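Local coordinates for DUF1460 domain-containing protein (Legionella pneumophila subsp. pneumophila, PDB 2IM9) that is of unknown function but belongs to an N-acetylmuramoyl-L-alanine amidase-like family of the papain-type peptidase clan, and so may act on cell-wall peptidoglycan, at residues A[62-67]-A[91-96]; A[170-175]-A[215-220]; A[250-255]-A[308-313]; A[266-271]-A[281-286]. All blocks are in the same frame, centred on the assembly; numbering follows the deposited sequence.

Contact 1: A[62-67]-A[91-96]; sequences AYFKGT and DGFDCD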
loop_
_atom_site.group_PDB
_atom_site.type_symbol
_atom_site.label_atom_id
_atom_site.label_comp_id
_atom_site.label_asym_id
_atom_site.label_seq_id
_atom_site.Cartn_x
_atom_site.Cartn_y
_atom_site.Cartn_z
ATOM N N ALA A 62 8.618 4.750 -11.731
ATOM C CA ALA A 62 8.452 5.455 -13.013
ATOM C C ALA A 62 8.200 4.498 -14.177
ATOM O O ALA A 62 7.408 4.794 -15.067
ATOM C CB ALA A 62 9.650 6.319 -13.306
ATOM N N TYR A 63 8.853 3.349 -14.141
ATOM C CA TYR A 63 8.759 2.360 -15.224
ATOM C C TYR A 63 7.314 1.916 -15.448
ATOM O O TYR A 63 6.925 1.568 -16.571
ATOM C CB TYR A 63 9.653 1.172 -14.898
ATOM C CG TYR A 63 9.577 0.027 -15.886
ATOM C CD1 TYR A 63 10.185 0.115 -17.144
ATOM C CD2 TYR A 63 8.904 -1.150 -15.554
ATOM C CE1 TYR A 63 10.114 -0.950 -18.054
ATOM C CE2 TYR A 63 8.827 -2.218 -16.447
ATOM C CZ TYR A 63 9.431 -2.114 -17.691
ATOM O OH TYR A 63 9.339 -3.175 -18.560
ATOM N N PHE A 64 6.516 1.933 -14.378
ATOM C CA PHE A 64 5.116 1.503 -14.454
ATOM C C PHE A 64 4.114 2.635 -14.629
ATOM O O PHE A 64 2.925 2.385 -14.605
ATOM C CB PHE A 64 4.736 0.676 -13.218
ATOM C CG PHE A 64 5.485 -0.623 -13.112
ATOM C CD1 PHE A 64 5.203 -1.684 -13.984
ATOM C CD2 PHE A 64 6.478 -0.786 -12.164
ATOM C CE1 PHE A 64 5.898 -2.888 -13.892
ATOM C CE2 PHE A 64 7.189 -1.990 -12.065
ATOM C CZ PHE A 64 6.900 -3.040 -12.929
ATOM N N LYS A 65 4.574 3.884 -14.765
ATOM C CA LYS A 65 3.625 4.978 -15.026
ATOM C C LYS A 65 2.803 4.666 -16.281
ATOM O O LYS A 65 3.340 4.146 -17.274
ATOM C CB LYS A 65 4.331 6.328 -15.187
ATOM C CG LYS A 65 4.745 6.973 -13.875
ATOM C CD LYS A 65 5.663 8.168 -14.105
ATOM C CE LYS A 65 4.914 9.346 -14.698
ATOM N NZ LYS A 65 5.837 10.513 -14.789
ATOM N N GLY A 66 1.511 4.975 -16.219
ATOM C CA GLY A 66 0.593 4.734 -17.324
ATOM C C GLY A 66 -0.062 3.365 -17.353
ATOM O O GLY A 66 -0.973 3.136 -18.147
ATOM N N THR A 67 0.394 2.451 -16.495
ATOM C CA THR A 67 -0.244 1.137 -16.337
ATOM C C THR A 67 -1.634 1.284 -15.723
ATOM O O THR A 67 -1.829 2.054 -14.776
ATOM C CB THR A 67 0.616 0.199 -15.461
ATOM O OG1 THR A 67 1.915 0.068 -16.057
ATOM C CG2 THR A 67 -0.014 -1.182 -15.343
ATOM N N ASP A 91 0.526 -5.708 -15.610
ATOM C CA ASP A 91 -0.481 -5.166 -16.533
ATOM C C ASP A 91 -1.536 -4.290 -15.834
ATOM O O ASP A 91 -2.403 -3.713 -16.486
ATOM C CB ASP A 91 -1.182 -6.307 -17.283
ATOM C CG ASP A 91 -2.021 -7.175 -16.361
ATOM O OD1 ASP A 91 -1.555 -7.460 -15.241
ATOM O OD2 ASP A 91 -3.147 -7.561 -16.736
ATOM N N GLY A 92 -1.469 -4.198 -14.508
ATOM C CA GLY A 92 -2.473 -3.436 -13.759
ATOM C C GLY A 92 -2.092 -3.381 -12.293
ATOM O O GLY A 92 -1.400 -4.279 -11.814
ATOM N N PHE A 93 -2.536 -2.330 -11.607
ATOM C CA PHE A 93 -2.272 -2.123 -10.183
ATOM C C PHE A 93 -3.439 -1.465 -9.481
ATOM O O PHE A 93 -4.184 -0.700 -10.105
ATOM C CB PHE A 93 -1.087 -1.170 -10.002
ATOM C CG PHE A 93 0.214 -1.711 -10.520
ATOM C CD1 PHE A 93 0.936 -2.646 -9.788
ATOM C CD2 PHE A 93 0.718 -1.274 -11.751
ATOM C CE1 PHE A 93 2.149 -3.161 -10.274
ATOM C CE2 PHE A 93 1.922 -1.763 -12.239
ATOM C CZ PHE A 93 2.647 -2.713 -11.488
ATOM N N ASP A 94 -3.569 -1.707 -8.173
ATOM C CA ASP A 94 -4.341 -0.793 -7.339
ATOM C C ASP A 94 -3.362 -0.040 -6.427
ATOM O O ASP A 94 -2.146 -0.218 -6.557
ATOM C CB ASP A 94 -5.462 -1.505 -6.586
ATOM C CG ASP A 94 -4.964 -2.518 -5.597
ATOM O OD1 ASP A 94 -4.009 -2.223 -4.842
ATOM O OD2 ASP A 94 -5.579 -3.614 -5.532
ATOM N N CYS A 95 -3.838 0.826 -5.535
ATOM C CA CYS A 95 -2.870 1.648 -4.815
ATOM C C CYS A 95 -1.931 0.798 -3.965
ATOM O O CYS A 95 -0.732 1.090 -3.877
ATOM C CB CYS A 95 -3.529 2.733 -3.960
ATOM S SG CYS A 95 -4.529 2.127 -2.621
ATOM N N ASP A 96 -2.478 -0.260 -3.363
ATOM C CA ASP A 96 -1.715 -1.139 -2.465
ATOM C C ASP A 96 -0.757 -2.031 -3.238
ATOM O O ASP A 96 0.397 -2.173 -2.860
ATOM C CB ASP A 96 -2.666 -2.048 -1.665
ATOM C CG ASP A 96 -3.729 -1.279 -0.915
ATOM O OD1 ASP A 96 -3.372 -0.382 -0.139
ATOM O OD2 ASP A 96 -4.928 -1.591 -1.096
#
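Phe64 O is gripped twice by Thr67, a residue that also packs on Phe93. It accepts from Thr67 OG1 at 2.9 Å and, less closely, from Thr67 N at 3.2 Å. Both donors come from the same face of the carbonyl plane, with OG1 above it. The backbone bond closes a type II turn from Phe64 to Thr67, with Gly66 at a positive phi that suits glycine, and the hydroxyl reinforces it. With OG1 spent inside the turn (chi1 -58°), CG2 is the branch that turns to the other segment. It lies 3.5 Å from Gly92 N, over the Asp91-Gly92 peptide, and also touches the Phe93 ring.

The rest of the contact is aromatic. Phe93 drives its CE2-CZ edge at one face of Phe64 in a T-shaped pair, with ring centroids 5.2 Å apart and planes at 73°. The closest carbons, Phe64 CD1 and Phe93 CE2, are 3.7 Å apart, and the approach is offset toward the rim of the Phe64 ring. Tyr63 CD2 lies over the centre of that ring's opposite face, so Phe64 is covered on both faces.

Beyond Phe93, Asp94 is the N-cap of helix 95-107. Its OD1 accepts from Thr97 N and, weakly, from Asp96 N at 2.9 Å (119°), while OD2 takes Ser73 N. The capped helix starts at Cys95, whose side chain touches His268. A cysteine at a helix N terminus beside a histidine on a strand is consistent with the Cys-His site of papain-like peptidases.

Contact 2: A[170-175]-A[215-220]; sequences ANALIN and SLSNVP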
loop_
_atom_site.group_PDB
_atom_site.type_symbol
_atom_site.label_atom_id
_atom_site.label_comp_id
_atom_site.label_asym_id
_atom_site.label_seq_id
_atom_site.Cartn_x
_atom_site.Cartn_y
_atom_site.Cartn_z
ATOM N N ALA A 170 -4.036 9.372 14.604
ATOM C CA ALA A 170 -5.323 8.836 14.154
ATOM C C ALA A 170 -5.487 7.434 14.725
ATOM O O ALA A 170 -4.535 6.656 14.743
ATOM C CB ALA A 170 -5.367 8.777 12.653
ATOM N N ASN A 171 -6.700 7.114 15.179
ATOM C CA ASN A 171 -7.003 5.779 15.671
ATOM C C ASN A 171 -8.246 5.242 14.974
ATOM O O ASN A 171 -9.211 5.978 14.736
ATOM C CB ASN A 171 -7.264 5.783 17.172
ATOM C CG ASN A 171 -6.236 6.570 17.941
ATOM O OD1 ASN A 171 -6.585 7.523 18.652
ATOM N ND2 ASN A 171 -4.970 6.208 17.796
ATOM N N ALA A 172 -8.215 3.966 14.637
ATOM C CA ALA A 172 -9.429 3.294 14.209
ATOM C C ALA A 172 -9.440 1.965 14.916
ATOM O O ALA A 172 -8.406 1.332 15.050
ATOM C CB ALA A 172 -9.415 3.088 12.717
ATOM N N LEU A 173 -10.620 1.544 15.362
ATOM C CA LEU A 173 -10.735 0.229 15.978
ATOM C C LEU A 173 -11.054 -0.773 14.872
ATOM O O LEU A 173 -12.178 -0.795 14.351
ATOM C CB LEU A 173 -11.808 0.224 17.060
ATOM C CG LEU A 173 -11.869 -1.085 17.837
ATOM C CD1 LEU A 173 -10.568 -1.334 18.577
ATOM C CD2 LEU A 173 -13.038 -1.038 18.798
ATOM N N ILE A 174 -10.034 -1.541 14.503
ATOM C CA ILE A 174 -10.111 -2.476 13.375
ATOM C C ILE A 174 -10.595 -3.803 13.910
ATOM O O ILE A 174 -9.856 -4.516 14.594
ATOM C CB ILE A 174 -8.745 -2.701 12.654
ATOM C CG1 ILE A 174 -8.061 -1.378 12.272
ATOM C CG2 ILE A 174 -8.934 -3.625 11.444
ATOM C CD1 ILE A 174 -8.789 -0.544 11.243
ATOM N N ASN A 175 -11.837 -4.131 13.593
ATOM C CA ASN A 175 -12.491 -5.323 14.128
ATOM C C ASN A 175 -12.499 -6.364 13.006
ATOM O O ASN A 175 -13.389 -6.343 12.148
ATOM C CB ASN A 175 -13.924 -4.940 14.544
ATOM C CG ASN A 175 -14.676 -6.082 15.230
ATOM O OD1 ASN A 175 -14.494 -7.247 14.893
ATOM N ND2 ASN A 175 -15.561 -5.731 16.184
ATOM N N SER A 215 -7.887 -4.689 16.764
ATOM C CA SER A 215 -6.709 -3.873 17.041
ATOM C C SER A 215 -7.042 -2.416 16.876
ATOM O O SER A 215 -7.634 -2.024 15.859
ATOM C CB SER A 215 -5.583 -4.203 16.061
ATOM O OG SER A 215 -5.318 -5.590 16.010
ATOM N N LEU A 216 -6.637 -1.608 17.855
ATOM C CA LEU A 216 -6.817 -0.171 17.747
ATOM C C LEU A 216 -5.565 0.399 17.100
ATOM O O LEU A 216 -4.464 0.230 17.628
ATOM C CB LEU A 216 -7.010 0.452 19.134
ATOM C CG LEU A 216 -7.293 1.961 19.200
ATOM C CD1 LEU A 216 -8.672 2.347 18.647
ATOM C CD2 LEU A 216 -7.132 2.407 20.674
ATOM N N SER A 217 -5.712 1.070 15.961
ATOM C CA SER A 217 -4.530 1.590 15.299
ATOM C C SER A 217 -3.998 2.822 16.033
ATOM O O SER A 217 -4.699 3.429 16.861
ATOM C CB SER A 217 -4.822 1.908 13.833
ATOM O OG SER A 217 -5.673 3.029 13.724
ATOM N N ASN A 218 -2.752 3.185 15.731
ATOM C CA ASN A 218 -2.154 4.411 16.270
ATOM C C ASN A 218 -1.258 4.978 15.162
ATOM O O ASN A 218 -0.060 4.643 15.041
ATOM C CB ASN A 218 -1.365 4.141 17.558
ATOM C CG ASN A 218 -1.249 5.383 18.454
ATOM O OD1 ASN A 218 -2.152 6.232 18.487
ATOM N ND2 ASN A 218 -0.169 5.460 19.222
ATOM N N VAL A 219 -1.863 5.809 14.323
ATOM C CA VAL A 219 -1.219 6.208 13.077
ATOM C C VAL A 219 -0.861 7.684 13.138
ATOM O O VAL A 219 -1.759 8.535 13.094
ATOM C CB VAL A 219 -2.148 5.992 11.868
ATOM C CG1 VAL A 219 -1.431 6.423 10.566
ATOM C CG2 VAL A 219 -2.607 4.502 11.794
ATOM N N PRO A 220 0.450 7.996 13.199
ATOM C CA PRO A 220 0.798 9.418 13.175
ATOM C C PRO A 220 0.391 10.063 11.857
ATOM O O PRO A 220 0.435 9.406 10.798
ATOM C CB PRO A 220 2.327 9.408 13.315
ATOM C CG PRO A 220 2.626 8.089 13.989
ATOM C CD PRO A 220 1.653 7.147 13.333
#
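Ser215 pairs with Ile174 through two backbone bonds, Ser215 N to Ile174 O at 2.9 Å and Ile174 N to Ser215 O at 2.8 Å, which define an antiparallel hydrogen-bonded pair. Leu216 follows in a non-hydrogen-bonded pair with Leu173. Both leucines hold CG anti to N, and their ends cross over to the partner strand: Leu173 CD1 lies 4.0 Å from Leu216 CB, and Leu216 CD1 rides over the Ala172 carbonyl.

At Ser217 the regular pattern changes. Its N still donates to Ala172 O, but Ala172 N finds Ser217 OG at 2.9 Å instead of the backbone carbonyl. This interrupts the beta pairing of strands 168-175 and 214-223 without changing the register, since the pairs before and after it follow the same one-for-one count. The hydroxyl also bonds Asp265 OD2, at the start of strand 264-275. The displaced Ser217 O is taken by Asn171 ND2 at 2.9 Å, the bond tilted somewhat out of the amide plane.

Asn218 runs alongside Asn171, pointing the same way, with amide planes 23° apart; a weak ND2-OD1 bond (129°) joins Asn171 to Asn218. Val219 restores the backbone pattern with Ala170: Val219 N to Ala170 O measures 2.8 Å, and the reciprocal bond from Ala170 N is equally straight. Their side chains face Ile250, while Pro220 O accepts from Asn313 ND2 on the strand beyond.

Contact 3: A[250-255]-A[308-313]; sequences IRPNWD and TIKGIN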
loop_
_atom_site.group_PDB
_atom_site.type_symbol
_atom_site.label_atom_id
_atom_site.label_comp_id
_atom_site.label_asym_id
_atom_site.label_seq_id
_atom_site.Cartn_x
_atom_site.Cartn_y
_atom_site.Cartn_z
ATOM N N ILE A 250 -4.684 9.761 5.391
ATOM C CA ILE A 250 -5.233 9.393 6.701
ATOM C C ILE A 250 -6.599 10.005 6.963
ATOM O O ILE A 250 -6.791 11.216 6.778
ATOM C CB ILE A 250 -4.243 9.819 7.842
ATOM C CG1 ILE A 250 -2.823 9.274 7.561
ATOM C CG2 ILE A 250 -4.767 9.378 9.223
ATOM C CD1 ILE A 250 -2.744 7.761 7.308
ATOM N N ARG A 251 -7.530 9.160 7.395
ATOM C CA ARG A 251 -8.875 9.571 7.756
ATOM C C ARG A 251 -9.111 9.114 9.206
ATOM O O ARG A 251 -9.516 7.968 9.435
ATOM C CB ARG A 251 -9.880 8.935 6.805
ATOM C CG ARG A 251 -9.671 9.306 5.341
ATOM C CD ARG A 251 -10.851 8.968 4.496
ATOM N NE ARG A 251 -10.520 8.941 3.082
ATOM C CZ ARG A 251 -11.399 9.202 2.118
ATOM N NH1 ARG A 251 -12.654 9.523 2.435
ATOM N NH2 ARG A 251 -11.028 9.129 0.845
ATOM N N PRO A 252 -8.851 10.012 10.185
ATOM C CA PRO A 252 -8.865 9.661 11.615
ATOM C C PRO A 252 -10.216 9.210 12.132
ATOM O O PRO A 252 -10.267 8.405 13.063
ATOM C CB PRO A 252 -8.478 10.967 12.323
ATOM C CG PRO A 252 -7.867 11.810 11.274
ATOM C CD PRO A 252 -8.478 11.419 9.968
ATOM N N ASN A 253 -11.297 9.725 11.572
ATOM C CA ASN A 253 -12.595 9.404 12.146
ATOM C C ASN A 253 -13.516 8.928 11.043
ATOM O O ASN A 253 -14.423 9.668 10.593
ATOM C CB ASN A 253 -13.158 10.589 12.954
ATOM C CG ASN A 253 -12.405 10.805 14.274
ATOM O OD1 ASN A 253 -11.695 11.798 14.445
ATOM N ND2 ASN A 253 -12.547 9.861 15.203
ATOM N N TRP A 254 -13.239 7.698 10.597
ATOM C CA TRP A 254 -13.830 7.151 9.371
ATOM C C TRP A 254 -14.653 5.922 9.695
ATOM O O TRP A 254 -14.144 4.802 9.754
ATOM C CB TRP A 254 -12.754 6.831 8.326
ATOM C CG TRP A 254 -13.282 6.841 6.912
ATOM C CD1 TRP A 254 -14.415 7.475 6.454
ATOM C CD2 TRP A 254 -12.697 6.201 5.771
ATOM N NE1 TRP A 254 -14.566 7.261 5.105
ATOM C CE2 TRP A 254 -13.520 6.495 4.657
ATOM C CE3 TRP A 254 -11.553 5.413 5.582
ATOM C CZ2 TRP A 254 -13.240 6.023 3.372
ATOM C CZ3 TRP A 254 -11.273 4.940 4.296
ATOM C CH2 TRP A 254 -12.113 5.250 3.211
ATOM N N ASP A 255 -15.942 6.143 9.902
ATOM C CA ASP A 255 -16.783 5.078 10.454
ATOM C C ASP A 255 -17.432 4.301 9.318
ATOM O O ASP A 255 -18.483 4.676 8.795
ATOM C CB ASP A 255 -17.805 5.631 11.463
ATOM C CG ASP A 255 -18.501 4.516 12.277
ATOM O OD1 ASP A 255 -18.448 3.335 11.852
ATOM O OD2 ASP A 255 -19.110 4.827 13.336
ATOM N N THR A 308 -13.598 13.871 5.786
ATOM C CA THR A 308 -12.938 12.782 6.534
ATOM C C THR A 308 -11.419 12.712 6.388
ATOM O O THR A 308 -10.746 12.196 7.273
ATOM C CB THR A 308 -13.519 11.410 6.147
ATOM O OG1 THR A 308 -13.440 11.248 4.732
ATOM C CG2 THR A 308 -14.994 11.335 6.568
ATOM N N ILE A 309 -10.888 13.195 5.270
ATOM C CA ILE A 309 -9.423 13.185 5.081
ATOM C C ILE A 309 -8.812 14.338 5.878
ATOM O O ILE A 309 -9.217 15.482 5.716
ATOM C CB ILE A 309 -9.020 13.301 3.598
ATOM C CG1 ILE A 309 -9.669 12.185 2.757
ATOM C CG2 ILE A 309 -7.481 13.263 3.459
ATOM C CD1 ILE A 309 -9.562 12.429 1.229
ATOM N N LYS A 310 -7.844 14.046 6.743
ATOM C CA LYS A 310 -7.284 15.089 7.620
ATOM C C LYS A 310 -5.770 15.258 7.528
ATOM O O LYS A 310 -5.219 16.189 8.123
ATOM C CB LYS A 310 -7.665 14.850 9.090
ATOM C CG LYS A 310 -9.172 14.964 9.390
ATOM C CD LYS A 310 -9.678 16.387 9.192
ATOM C CE LYS A 310 -11.193 16.470 9.338
ATOM N NZ LYS A 310 -11.664 17.876 9.183
ATOM N N GLY A 311 -5.087 14.344 6.844
ATOM C CA GLY A 311 -3.636 14.526 6.673
ATOM C C GLY A 311 -2.896 13.329 6.119
ATOM O O GLY A 311 -3.500 12.432 5.511
ATOM N N ILE A 312 -1.580 13.313 6.323
ATOM C CA ILE A 312 -0.738 12.260 5.728
ATOM C C ILE A 312 0.260 11.621 6.703
ATOM O O ILE A 312 0.734 12.266 7.623
ATOM C CB ILE A 312 0.060 12.808 4.522
ATOM C CG1 ILE A 312 0.992 13.962 4.924
ATOM C CG2 ILE A 312 -0.904 13.181 3.388
ATOM C CD1 ILE A 312 1.902 14.440 3.766
ATOM N N ASN A 313 0.582 10.355 6.459
ATOM C CA ASN A 313 1.614 9.628 7.205
ATOM C C ASN A 313 2.768 9.388 6.246
ATOM O O ASN A 313 2.542 9.159 5.055
ATOM C CB ASN A 313 1.027 8.309 7.756
ATOM C CG ASN A 313 2.073 7.394 8.382
ATOM O OD1 ASN A 313 2.796 6.671 7.688
ATOM N ND2 ASN A 313 2.132 7.394 9.696
HETATM O O HOH W 1 -11.981 11.693 9.627
#
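Ile250 and the Lys310-Gly311 pair carry the backbone bonding. Ile250 N donates to Gly311 O at 2.9 Å, and Lys310 N returns a nearly straight bond to Ile250 O at 3.0 Å. Two residues thus face one, a classic beta bulge, and Gly311 adopts backbone angles that would press a CB against the preceding carbonyl.

Side-chain polar bonding centres on Arg251. Its NH1 reaches Thr308 OG1 at 3.0 Å with the hydroxyl 31° out of the guanidinium plane, while NE bonds Ser267 OG. A water bridges the segments further along, accepting from Asn253 N and donating to Thr308 O (2.7 Å).

The guanidinium is also held by its faces. Ile309 CG1 lies over one, 3.4 Å from Arg251 NE, and Trp254 CZ2 lies over the opposite one; Arg251 CD in turn sits over the indole centre. The chain, extended from CG to NE, carries the guanidinium between Ile309 and the indole.

Carbon-to-carbon contacts complete the seam. Pro252 CD meets Lys310 CB at 3.6 Å, the two side chains roughly perpendicular, and Ile250 CD1 approaches Asn313 CB at 3.8 Å.

The contact joins strands 246-254 and 311-317. Strand 264-275 borders the former, with Ile266 against Ile250. Strand 214-223 borders the latter, and its Val219 and Tyr221 cover Ile250.

Contact 4: A[266-271]-A[281-286]; sequences ISHLGF and FRQASS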
loop_
_atom_site.group_PDB
_atom_site.type_symbol
_atom_site.label_atom_id
_atom_site.label_comp_id
_atom_site.label_asym_id
_atom_site.label_seq_id
_atom_site.Cartn_x
_atom_site.Cartn_y
_atom_site.Cartn_z
ATOM N N ILE A 266 -6.984 4.539 6.930
ATOM C CA ILE A 266 -6.124 4.862 5.779
ATOM C C ILE A 266 -6.847 4.514 4.473
ATOM O O ILE A 266 -7.332 3.383 4.313
ATOM C CB ILE A 266 -4.760 4.118 5.859
ATOM C CG1 ILE A 266 -4.028 4.453 7.175
ATOM C CG2 ILE A 266 -3.908 4.409 4.607
ATOM C CD1 ILE A 266 -2.762 3.646 7.338
ATOM N N SER A 267 -6.913 5.470 3.540
ATOM C CA SER A 267 -7.795 5.331 2.367
ATOM C C SER A 267 -7.030 5.182 1.055
ATOM O O SER A 267 -7.598 4.736 0.034
ATOM C CB SER A 267 -8.736 6.540 2.275
ATOM O OG SER A 267 -8.000 7.758 2.290
ATOM N N HIS A 268 -5.743 5.525 1.071
ATOM C CA HIS A 268 -4.930 5.534 -0.145
ATOM C C HIS A 268 -3.447 5.665 0.198
ATOM O O HIS A 268 -3.079 6.066 1.309
ATOM C CB HIS A 268 -5.361 6.713 -1.049
ATOM C CG HIS A 268 -4.824 6.644 -2.441
ATOM N ND1 HIS A 268 -4.262 7.731 -3.080
ATOM C CD2 HIS A 268 -4.779 5.622 -3.328
ATOM C CE1 HIS A 268 -3.875 7.374 -4.297
ATOM N NE2 HIS A 268 -4.183 6.102 -4.473
ATOM N N LEU A 269 -2.601 5.287 -0.755
ATOM C CA LEU A 269 -1.156 5.450 -0.585
ATOM C C LEU A 269 -0.412 5.471 -1.894
ATOM O O LEU A 269 -0.957 5.116 -2.941
ATOM C CB LEU A 269 -0.569 4.411 0.384
ATOM C CG LEU A 269 -0.419 2.963 -0.097
ATOM C CD1 LEU A 269 0.479 2.215 0.880
ATOM C CD2 LEU A 269 -1.751 2.300 -0.131
ATOM N N GLY A 270 0.848 5.882 -1.828
ATOM C CA GLY A 270 1.683 6.021 -3.030
ATOM C C GLY A 270 3.053 6.499 -2.593
ATOM O O GLY A 270 3.364 6.482 -1.390
ATOM N N PHE A 271 3.863 6.946 -3.553
ATOM C CA PHE A 271 5.224 7.387 -3.272
ATOM C C PHE A 271 5.386 8.890 -3.425
ATOM O O PHE A 271 4.696 9.516 -4.251
ATOM C CB PHE A 271 6.216 6.726 -4.237
ATOM C CG PHE A 271 6.309 5.232 -4.090
ATOM C CD1 PHE A 271 6.998 4.667 -3.028
ATOM C CD2 PHE A 271 5.699 4.393 -5.018
ATOM C CE1 PHE A 271 7.089 3.278 -2.886
ATOM C CE2 PHE A 271 5.783 3.002 -4.890
ATOM C CZ PHE A 271 6.483 2.442 -3.820
ATOM N N PHE A 281 3.180 13.033 -6.072
ATOM C CA PHE A 281 2.563 11.866 -5.454
ATOM C C PHE A 281 2.371 10.888 -6.599
ATOM O O PHE A 281 1.566 11.113 -7.514
ATOM C CB PHE A 281 1.242 12.288 -4.818
ATOM C CG PHE A 281 0.544 11.222 -4.038
ATOM C CD1 PHE A 281 1.252 10.309 -3.238
ATOM C CD2 PHE A 281 -0.848 11.196 -4.012
ATOM C CE1 PHE A 281 0.575 9.359 -2.472
ATOM C CE2 PHE A 281 -1.530 10.238 -3.233
ATOM C CZ PHE A 281 -0.813 9.326 -2.474
ATOM N N ARG A 282 3.163 9.822 -6.579
ATOM C CA ARG A 282 3.116 8.823 -7.644
ATOM C C ARG A 282 2.308 7.636 -7.149
ATOM O O ARG A 282 2.669 7.003 -6.172
ATOM C CB ARG A 282 4.531 8.396 -8.025
ATOM C CG ARG A 282 4.580 7.384 -9.176
ATOM C CD ARG A 282 6.021 7.209 -9.640
ATOM N NE ARG A 282 6.492 8.381 -10.380
ATOM C CZ ARG A 282 7.770 8.617 -10.654
ATOM N NH1 ARG A 282 8.715 7.776 -10.246
ATOM N NH2 ARG A 282 8.105 9.706 -11.339
ATOM N N GLN A 283 1.179 7.361 -7.800
ATOM C CA GLN A 283 0.276 6.322 -7.291
ATOM C C GLN A 283 -0.639 5.777 -8.360
ATOM O O GLN A 283 -0.773 6.367 -9.429
ATOM C CB GLN A 283 -0.560 6.787 -6.073
ATOM C CG GLN A 283 -0.752 8.267 -5.931
ATOM C CD GLN A 283 -1.809 8.841 -6.870
ATOM O OE1 GLN A 283 -2.999 8.500 -6.781
ATOM N NE2 GLN A 283 -1.385 9.769 -7.726
ATOM N N ALA A 284 -1.215 4.618 -8.066
ATOM C CA ALA A 284 -2.204 3.986 -8.920
ATOM C C ALA A 284 -3.534 4.602 -8.521
ATOM O O ALA A 284 -3.998 4.431 -7.379
ATOM C CB ALA A 284 -2.199 2.470 -8.706
ATOM N N SER A 285 -4.112 5.342 -9.462
ATOM C CA SER A 285 -5.259 6.199 -9.203
ATOM C C SER A 285 -6.526 5.679 -9.867
ATOM O O SER A 285 -6.567 5.543 -11.089
ATOM C CB SER A 285 -4.948 7.606 -9.723
ATOM O OG SER A 285 -6.108 8.422 -9.724
ATOM N N SER A 286 -7.547 5.408 -9.060
ATOM C CA SER A 286 -8.863 5.011 -9.566
ATOM C C SER A 286 -9.533 6.155 -10.327
ATOM O O SER A 286 -10.316 5.921 -11.249
ATOM C CB SER A 286 -9.762 4.554 -8.426
ATOM O OG SER A 286 -10.124 5.650 -7.604
HETATM O O HOH W 2 -0.347 3.730 -5.208
#
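Phe271 and Arg282 share the two strong bonds of the contact: Arg282 N to Phe271 O at 2.8 Å, in the carbonyl plane, and Phe271 N to Arg282 O at 2.9 Å. Beside this antiparallel pair, Gly270 gives the Phe281 ring room to swing across. CG of Phe281 stands anti to N (chi1 -175°), which brings CE1 to 3.5 Å from Gly270 N; the glycine, with no side chain, leaves this face to the ring.

Farther along the strands diverge, their directions 130° apart, and side chains and water replace direct backbone bonds. His268 NE2 makes a long, weak but straight bond to Ala284 O at 3.4 Å, with the oxygen near the ring plane. His268 ND1 lies 3.7 Å from Phe281 CE2, the two rings almost perpendicular in an oblique approach. A water bridges the backbones, donating to Leu269 O and accepting from Ala284 N.

The next shell fixes these groups. Gln283 lays CG over the centre of the Phe281 ring, and its NE2 donates to Phe281 O at 3.2 Å, the acceptor in the amide plane. Arg282 extends away to a salt bridge with Asp293 and a bond to Ser61. Tyr299 meets the Phe281 ring and, weakly, His268 ND1. The whole is an antiparallel beta hairpin, strand 264-275 with strand 278-285, whose strands splay apart toward His268 within the antiparallel sheet of this amidase-like fold.

Overall arrangement
Contacts 1 and 4 are buried and lie about 10 Å apart between centres. They meet where the start of helix 95-107 packs on strands 264-275 and 278-285. Contacts 2 and 3 are only partly buried, about 11 Å apart between centres, and join through strands 214-223 and 311-317, which are neighbours in one sheet. Contact 3 also touches contact 4 through Arg251 and Ser267, where strands 246-254 and 264-275 run side by side in the same sheet. The chemistry follows position: contact 1 is aromatic and has no hydrogen bonds across its segments, contact 4 mixes backbone pairing with rings and water, and contacts 2 and 3 rely on strand bonds supplemented by polar side chains.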